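DUF4848 domain-containing protein (Bacteroides thetaiotaomicron, PDB 4LB8) is of unknown function but belongs to the DUF4848 family, its natural precursor having a predicted lipoprotein signal consistent with export to the cell envelope. Local coordinates at residues A[172-183]-A[271-282]. Numbering follows the deposited sequence.
Sequences AYSRQKDRKVGL and IEIWSRGVPYDQ
Strand 271-275 packs face to face on the hairpin formed by 172-175 and 179-183, its axis 6.4 Å from that of 179-183 and running at 149° to it. Ile-273 fills the middle: CG1, anti to its own backbone N (chi1 -171°), meets Val-181 CG2 at 3.8 Å and the CB of Leu-183, while CG2 lies 3.6 Å from Ala-172 CB. Ile-271 CD1 reaches between Ala-172 and Leu-183, and Phe-196 of strand 191-201 also packs on Leu-183 and Ile-273. Past the strand end, Val-278 lays CG1 against Ser-174 and CG2 near the backbone O of Arg-179, with Val-181 CG1 3.9 Å from its CB. Ser-275 OG takes the backbone N-H of Val-278 in an ST motif, and a water links it to Lys-180 O. At the polar end, Gln-282 NE2 donates to Gln-176 OE1 over 3.2 Å, approaching from above the carbonyl plane, with the two amides turned 58° apart. An alanine in place of Gln-176 would probably leave Gln-282 NE2 without this acceptor and the Gln-282 side chain freer to turn, at a place where Gln-176 NE2 also makes a weak hydrogen bond to Gln-282 OE1 of the second subunit, and Gln-282 OE1 the reciprocal one to Gln-176 NE2 there. Two antiparallel sheets joined through an apolar layer in this way are characteristic of a beta-sandwich.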
loop_
_atom_site.group_PDB
_atom_site.type_symbol
_atom_site.label_atom_id
_atom_site.label_comp_id
_atom_site.label_asym_id
_atom_site.label_seq_id
_atom_site.Cartn_x
_atom_site.Cartn_y
_atom_site.Cartn_z
ATOM N N ALA A 172 11.516 -6.915 -1.550
ATOM C CA ALA A 172 10.675 -6.232 -2.529
ATOM C C ALA A 172 9.407 -7.010 -2.688
ATOM O O ALA A 172 9.446 -8.246 -2.705
ATOM C CB ALA A 172 11.392 -6.081 -3.858
ATOM N N TYR A 173 8.265 -6.304 -2.719
ATOM C CA TYR A 173 6.976 -6.958 -2.842
ATOM C C TYR A 173 6.001 -6.118 -3.630
ATOM O O TYR A 173 6.180 -4.912 -3.802
ATOM C CB TYR A 173 6.380 -7.304 -1.441
ATOM C CG TYR A 173 6.135 -6.104 -0.543
ATOM C CD1 TYR A 173 4.956 -5.361 -0.638
ATOM C CD2 TYR A 173 7.084 -5.705 0.401
ATOM C CE1 TYR A 173 4.742 -4.232 0.157
ATOM C CE2 TYR A 173 6.869 -4.589 1.222
ATOM C CZ TYR A 173 5.702 -3.846 1.085
ATOM O OH TYR A 173 5.502 -2.724 1.868
ATOM N N SER A 174 4.912 -6.772 -4.054
ATOM C CA SER A 174 3.766 -6.162 -4.682
ATOM C C SER A 174 2.556 -7.006 -4.346
ATOM O O SER A 174 2.476 -8.151 -4.779
ATOM C CB SER A 174 3.969 -6.011 -6.176
ATOM O OG SER A 174 2.984 -5.143 -6.710
ATOM N N ARG A 175 1.698 -6.510 -3.442
ATOM C CA ARG A 175 0.472 -7.227 -3.097
ATOM C C ARG A 175 -0.673 -6.527 -3.787
ATOM O O ARG A 175 -0.941 -5.363 -3.514
ATOM C CB ARG A 175 0.231 -7.339 -1.588
ATOM C CG ARG A 175 -1.090 -8.078 -1.276
ATOM C CD ARG A 175 -1.461 -8.098 0.195
ATOM N NE ARG A 175 -2.303 -6.948 0.507
ATOM C CZ ARG A 175 -1.885 -5.879 1.167
ATOM N NH1 ARG A 175 -0.644 -5.825 1.641
ATOM N NH2 ARG A 175 -2.704 -4.872 1.389
ATOM N N GLN A 176 -1.312 -7.210 -4.709
ATOM C CA GLN A 176 -2.415 -6.615 -5.439
ATOM C C GLN A 176 -3.743 -7.164 -4.889
ATOM O O GLN A 176 -3.756 -7.755 -3.822
ATOM C CB GLN A 176 -2.224 -6.833 -6.959
ATOM C CG GLN A 176 -0.995 -6.097 -7.522
ATOM C CD GLN A 176 -1.061 -4.585 -7.343
ATOM O OE1 GLN A 176 -0.152 -3.979 -6.774
ATOM N NE2 GLN A 176 -2.150 -3.943 -7.798
ATOM N N LYS A 177 -4.855 -6.919 -5.576
ATOM C CA LYS A 177 -6.171 -7.302 -5.083
ATOM C C LYS A 177 -6.341 -8.841 -4.909
ATOM O O LYS A 177 -6.982 -9.259 -3.945
ATOM C CB LYS A 177 -7.287 -6.681 -5.957
ATOM C CG LYS A 177 -7.597 -7.366 -7.262
ATOM C CD LYS A 177 -9.090 -7.643 -7.375
ATOM C CE LYS A 177 -9.415 -8.635 -8.466
ATOM N NZ LYS A 177 -9.165 -8.074 -9.817
ATOM N N ASP A 178 -5.768 -9.666 -5.805
ATOM C CA ASP A 178 -5.915 -11.112 -5.684
ATOM C C ASP A 178 -4.639 -11.878 -6.072
ATOM O O ASP A 178 -4.669 -13.107 -6.108
ATOM C CB ASP A 178 -7.146 -11.625 -6.451
ATOM C CG ASP A 178 -7.140 -11.459 -7.956
ATOM O OD1 ASP A 178 -6.100 -11.038 -8.505
ATOM O OD2 ASP A 178 -8.163 -11.787 -8.588
ATOM N N ARG A 179 -3.505 -11.149 -6.271
ATOM C CA ARG A 179 -2.173 -11.690 -6.552
ATOM C C ARG A 179 -1.088 -10.940 -5.736
ATOM O O ARG A 179 -1.169 -9.722 -5.607
ATOM C CB ARG A 179 -1.840 -11.610 -8.054
ATOM C CG ARG A 179 -2.769 -12.358 -9.009
ATOM C CD ARG A 179 -2.709 -13.864 -8.867
ATOM N NE ARG A 179 -3.628 -14.542 -9.782
ATOM C CZ ARG A 179 -4.897 -14.833 -9.503
ATOM N NH1 ARG A 179 -5.419 -14.501 -8.328
ATOM N NH2 ARG A 179 -5.657 -15.443 -10.399
ATOM N N LYS A 180 -0.090 -11.672 -5.196
ATOM C CA LYS A 180 1.085 -11.171 -4.445
ATOM C C LYS A 180 2.375 -11.692 -5.064
ATOM O O LYS A 180 2.413 -12.839 -5.513
ATOM C CB LYS A 180 1.115 -11.653 -2.961
ATOM C CG LYS A 180 0.043 -11.180 -2.036
ATOM C CD LYS A 180 0.004 -11.997 -0.728
ATOM C CE LYS A 180 1.057 -11.634 0.292
ATOM N NZ LYS A 180 0.801 -12.295 1.601
ATOM N N VAL A 181 3.452 -10.912 -4.973
ATOM C CA VAL A 181 4.778 -11.362 -5.399
ATOM C C VAL A 181 5.849 -10.719 -4.479
ATOM O O VAL A 181 5.707 -9.585 -4.048
ATOM C CB VAL A 181 5.047 -11.158 -6.921
ATOM C CG1 VAL A 181 5.165 -9.689 -7.297
ATOM C CG2 VAL A 181 6.258 -11.968 -7.394
ATOM N N GLY A 182 6.882 -11.474 -4.167
ATOM C CA GLY A 182 7.985 -11.002 -3.348
ATOM C C GLY A 182 9.335 -11.565 -3.751
ATOM O O GLY A 182 9.419 -12.630 -4.364
ATOM N N LEU A 183 10.393 -10.809 -3.424
ATOM C CA LEU A 183 11.793 -11.168 -3.573
ATOM C C LEU A 183 12.503 -10.712 -2.290
ATOM O O LEU A 183 12.625 -9.507 -2.026
ATOM C CB LEU A 183 12.434 -10.584 -4.841
ATOM C CG LEU A 183 13.913 -10.960 -5.104
ATOM C CD1 LEU A 183 14.135 -12.447 -5.100
ATOM C CD2 LEU A 183 14.388 -10.343 -6.396
ATOM N N ILE A 271 16.701 -3.936 -6.511
ATOM C CA ILE A 271 15.946 -5.059 -7.072
ATOM C C ILE A 271 14.504 -4.588 -7.333
ATOM O O ILE A 271 13.968 -3.737 -6.594
ATOM C CB ILE A 271 15.978 -6.360 -6.233
ATOM C CG1 ILE A 271 15.537 -6.107 -4.759
ATOM C CG2 ILE A 271 17.358 -7.038 -6.349
ATOM C CD1 ILE A 271 14.954 -7.315 -3.979
ATOM N N GLU A 272 13.917 -5.124 -8.414
ATOM C CA GLU A 272 12.537 -4.926 -8.858
ATOM C C GLU A 272 11.949 -6.300 -9.148
ATOM O O GLU A 272 12.613 -7.112 -9.810
ATOM C CB GLU A 272 12.466 -4.038 -10.108
ATOM C CG GLU A 272 12.904 -2.607 -9.889
ATOM C CD GLU A 272 13.186 -1.877 -11.182
ATOM O OE1 GLU A 272 12.410 -2.062 -12.145
ATOM O OE2 GLU A 272 14.192 -1.137 -11.243
ATOM N N ILE A 273 10.716 -6.565 -8.647
ATOM C CA ILE A 273 10.028 -7.853 -8.783
ATOM C C ILE A 273 8.582 -7.668 -9.248
ATOM O O ILE A 273 7.843 -6.841 -8.695
ATOM C CB ILE A 273 10.094 -8.656 -7.425
ATOM C CG1 ILE A 273 9.580 -10.122 -7.521
ATOM C CG2 ILE A 273 9.401 -7.920 -6.275
ATOM C CD1 ILE A 273 10.507 -11.163 -8.308
ATOM N N TRP A 274 8.178 -8.488 -10.234
ATOM C CA TRP A 274 6.806 -8.626 -10.725
ATOM C C TRP A 274 6.619 -10.095 -11.184
ATOM O O TRP A 274 7.534 -10.895 -11.007
ATOM C CB TRP A 274 6.413 -7.574 -11.786
ATOM C CG TRP A 274 7.074 -7.714 -13.131
ATOM C CD1 TRP A 274 6.519 -8.224 -14.269
ATOM C CD2 TRP A 274 8.387 -7.258 -13.494
ATOM N NE1 TRP A 274 7.430 -8.182 -15.301
ATOM C CE2 TRP A 274 8.576 -7.569 -14.862
ATOM C CE3 TRP A 274 9.440 -6.633 -12.787
ATOM C CZ2 TRP A 274 9.784 -7.315 -15.529
ATOM C CZ3 TRP A 274 10.617 -6.335 -13.468
ATOM C CH2 TRP A 274 10.780 -6.682 -14.818
ATOM N N SER A 275 5.412 -10.483 -11.646
ATOM C CA SER A 275 5.153 -11.876 -12.046
ATOM C C SER A 275 4.176 -11.913 -13.202
ATOM O O SER A 275 3.845 -10.860 -13.745
ATOM C CB SER A 275 4.625 -12.700 -10.859
ATOM O OG SER A 275 3.303 -12.362 -10.462
ATOM N N ARG A 276 3.721 -13.117 -13.592
ATOM C CA ARG A 276 2.693 -13.282 -14.620
ATOM C C ARG A 276 1.375 -12.603 -14.158
ATOM O O ARG A 276 0.715 -11.941 -14.954
ATOM C CB ARG A 276 2.474 -14.769 -14.888
ATOM C CG ARG A 276 1.651 -15.086 -16.134
ATOM C CD ARG A 276 1.609 -16.577 -16.377
ATOM N NE ARG A 276 1.129 -17.309 -15.198
ATOM C CZ ARG A 276 1.181 -18.631 -15.062
ATOM N NH1 ARG A 276 1.681 -19.385 -16.031
ATOM N NH2 ARG A 276 0.718 -19.210 -13.958
ATOM N N GLY A 277 1.058 -12.726 -12.864
ATOM C CA GLY A 277 -0.130 -12.132 -12.255
ATOM C C GLY A 277 -0.008 -10.680 -11.835
ATOM O O GLY A 277 -1.027 -9.994 -11.778
ATOM N N VAL A 278 1.219 -10.203 -11.481
ATOM C CA VAL A 278 1.470 -8.823 -11.035
ATOM C C VAL A 278 2.171 -8.085 -12.182
ATOM O O VAL A 278 3.289 -8.425 -12.516
ATOM C CB VAL A 278 2.211 -8.714 -9.669
ATOM C CG1 VAL A 278 2.427 -7.262 -9.279
ATOM C CG2 VAL A 278 1.429 -9.417 -8.564
ATOM N N PRO A 279 1.504 -7.119 -12.849
ATOM C CA PRO A 279 2.108 -6.489 -14.051
ATOM C C PRO A 279 3.303 -5.590 -13.755
ATOM O O PRO A 279 3.379 -5.033 -12.672
ATOM C CB PRO A 279 0.945 -5.665 -14.634
ATOM C CG PRO A 279 0.056 -5.414 -13.472
ATOM C CD PRO A 279 0.125 -6.630 -12.619
ATOM N N TYR A 280 4.199 -5.413 -14.733
ATOM C CA TYR A 280 5.438 -4.622 -14.635
ATOM C C TYR A 280 5.181 -3.242 -13.997
ATOM O O TYR A 280 5.915 -2.832 -13.106
ATOM C CB TYR A 280 6.100 -4.491 -16.028
ATOM C CG TYR A 280 7.295 -3.562 -16.080
ATOM C CD1 TYR A 280 8.554 -3.985 -15.660
ATOM C CD2 TYR A 280 7.177 -2.272 -16.585
ATOM C CE1 TYR A 280 9.660 -3.133 -15.717
ATOM C CE2 TYR A 280 8.276 -1.419 -16.664
ATOM C CZ TYR A 280 9.515 -1.852 -16.224
ATOM O OH TYR A 280 10.580 -0.984 -16.278
ATOM N N ASP A 281 4.111 -2.570 -14.399
ATOM C CA ASP A 281 3.682 -1.274 -13.864
ATOM C C ASP A 281 3.602 -1.297 -12.328
ATOM O O ASP A 281 3.976 -0.326 -11.655
ATOM C CB ASP A 281 2.299 -0.962 -14.482
ATOM C CG ASP A 281 1.487 0.114 -13.832
ATOM O OD1 ASP A 281 1.735 1.298 -14.131
ATOM O OD2 ASP A 281 0.537 -0.228 -13.091
ATOM N N GLN A 282 3.116 -2.412 -11.785
ATOM C CA GLN A 282 2.901 -2.578 -10.360
ATOM C C GLN A 282 4.066 -3.321 -9.667
ATOM O O GLN A 282 3.924 -3.733 -8.503
ATOM C CB GLN A 282 1.561 -3.295 -10.135
ATOM C CG GLN A 282 0.329 -2.395 -10.365
ATOM C CD GLN A 282 0.344 -1.109 -9.542
ATOM O OE1 GLN A 282 0.259 0.007 -10.064
ATOM N NE2 GLN A 282 0.459 -1.225 -8.238
HETATM O O HOH W 1 2.038 -13.379 -8.408
#